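Local atomic coordinates of copper-transporting ATPase PAA2, chloroplastic (Arabidopsis thaliana, PDB entry 5LBK), a protein that transports copper across the chloroplast thylakoid membrane into the lumen at the expense of ATP, and is represented by its nucleotide-binding N-domain. Residues 77-80 with 81-85. Sequence-based numbering, arbitrary orientation. Where two conformers were deposited one is given.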
# COMPACT_ATOMS: atom_id res chain seq x y z
N SER A 77 -2.26 7.62 -3.07
CA SER A 77 -3.52 7.66 -3.83
C SER A 77 -3.45 6.74 -5.06
O SER A 77 -2.40 6.42 -5.56
CB SER A 77 -3.79 9.09 -4.28
OG SER A 77 -2.82 9.40 -5.24
N LEU A 78 -4.64 6.38 -5.58
CA LEU A 78 -4.71 5.42 -6.69
C LEU A 78 -3.94 5.89 -7.90
O LEU A 78 -3.14 5.14 -8.48
CB LEU A 78 -6.19 5.17 -7.05
CG LEU A 78 -6.43 4.32 -8.30
CD1 LEU A 78 -5.68 2.96 -8.14
CD2 LEU A 78 -7.93 4.12 -8.49
N GLU A 79 -4.18 7.13 -8.32
CA GLU A 79 -3.60 7.58 -9.57
C GLU A 79 -2.08 7.69 -9.44
O GLU A 79 -1.35 7.30 -10.36
CB GLU A 79 -4.21 8.92 -10.00
CG GLU A 79 -3.73 9.29 -11.41
CD GLU A 79 -3.90 10.74 -11.73
OE1 GLU A 79 -4.39 11.48 -10.85
OE2 GLU A 79 -3.56 11.12 -12.87
N TRP A 80 -1.59 8.17 -8.30
CA TRP A 80 -0.16 8.38 -8.11
C TRP A 80 0.57 7.05 -8.01
O TRP A 80 1.63 6.88 -8.64
CB TRP A 80 0.07 9.23 -6.87
CG TRP A 80 1.52 9.55 -6.62
CD1 TRP A 80 2.23 10.60 -7.12
CD2 TRP A 80 2.42 8.83 -5.75
NE1 TRP A 80 3.52 10.57 -6.63
CE2 TRP A 80 3.66 9.49 -5.80
CE3 TRP A 80 2.29 7.68 -4.93
CZ2 TRP A 80 4.78 9.04 -5.09
CZ3 TRP A 80 3.41 7.24 -4.24
CH2 TRP A 80 4.62 7.92 -4.30
N VAL A 81 -0.01 6.06 -7.28
CA VAL A 81 0.59 4.73 -7.22
C VAL A 81 0.60 4.12 -8.60
O VAL A 81 1.61 3.58 -9.06
CB VAL A 81 -0.15 3.85 -6.20
CG1 VAL A 81 0.31 2.42 -6.26
CG2 VAL A 81 0.09 4.38 -4.77
N SER A 82 -0.55 4.19 -9.29
CA SER A 82 -0.63 3.58 -10.60
C SER A 82 0.38 4.20 -11.54
O SER A 82 1.01 3.50 -12.35
CB SER A 82 -2.05 3.75 -11.12
OG SER A 82 -2.17 3.27 -12.42
N ASP A 83 0.57 5.51 -11.44
CA ASP A 83 1.45 6.22 -12.37
C ASP A 83 2.93 5.93 -12.12
O ASP A 83 3.76 6.23 -12.97
CB ASP A 83 1.24 7.75 -12.26
CG ASP A 83 -0.02 8.24 -12.99
OD1 ASP A 83 -0.59 7.47 -13.81
OD2 ASP A 83 -0.45 9.38 -12.71
N ARG A 84 3.27 5.41 -10.95
CA ARG A 84 4.66 5.22 -10.58
C ARG A 84 5.35 4.15 -11.41
O ARG A 84 6.57 4.22 -11.60
CB ARG A 84 4.80 4.84 -9.10
CG ARG A 84 4.47 5.92 -8.08
CD ARG A 84 4.99 7.32 -8.44
NE ARG A 84 6.44 7.42 -8.44
CZ ARG A 84 7.11 8.58 -8.52
NH1 ARG A 84 6.45 9.72 -8.60
NH2 ARG A 84 8.44 8.59 -8.52
N PHE A 85 4.60 3.15 -11.91
CA PHE A 85 5.20 1.99 -12.55
C PHE A 85 4.62 1.78 -13.95
O PHE A 85 3.45 2.04 -14.20
CB PHE A 85 4.97 0.73 -11.71
CG PHE A 85 5.34 0.90 -10.25
CD1 PHE A 85 6.63 1.11 -9.90
CD2 PHE A 85 4.38 0.85 -9.24
CE1 PHE A 85 6.98 1.30 -8.57
CE2 PHE A 85 4.76 1.04 -7.90
CZ PHE A 85 6.02 1.22 -7.59
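The carbonyl oxygen of E79 accepts the backbone N-H of D83, with N to O at 2.8 Å and a bent N-H...O angle of 143°. Two straighter bonds precede it in this short helix. V81 N reaches O of S77, the N-cap residue, at 3.0 Å, and S82 N reaches L78 O at 2.9 Å. On the outer side, the carboxylates of E79 and D83 come close, E79 OE2 to D83 OD2 at 3.6 Å, with their planes 70° apart. Such like charges would probably repel, unless one carries a proton.

W80 and R84 meet one turn apart. R84 bends at chi2, which brings its CD over one face of the W80 indole, 3.9 Å from the centroid of the six-membered ring. This is a CH-pi contact. The bend at chi3 then turns the guanidinium, whose plane is tilted 36° from the ring. R84 NH1 lies 3.6 Å from W80 NE1, but both are donors. W80 NE1 is hydrogen-bonded to E59, which also makes a long, weak ion pair with R84. CE3 of W80 touches CG2 of V81 at 4.0 Å.

Replacing W80 by an alanine removes the indole, and would probably leave the E59 carboxylate without this hydrogen-bond mate and R84 CD freer to move. W80 and R84 lie on A74 of strand 71-76, L78 and V81 on I128 of strand 127-134. The helix turns this flank to the N-domain sheet, while its acidic pair faces outward.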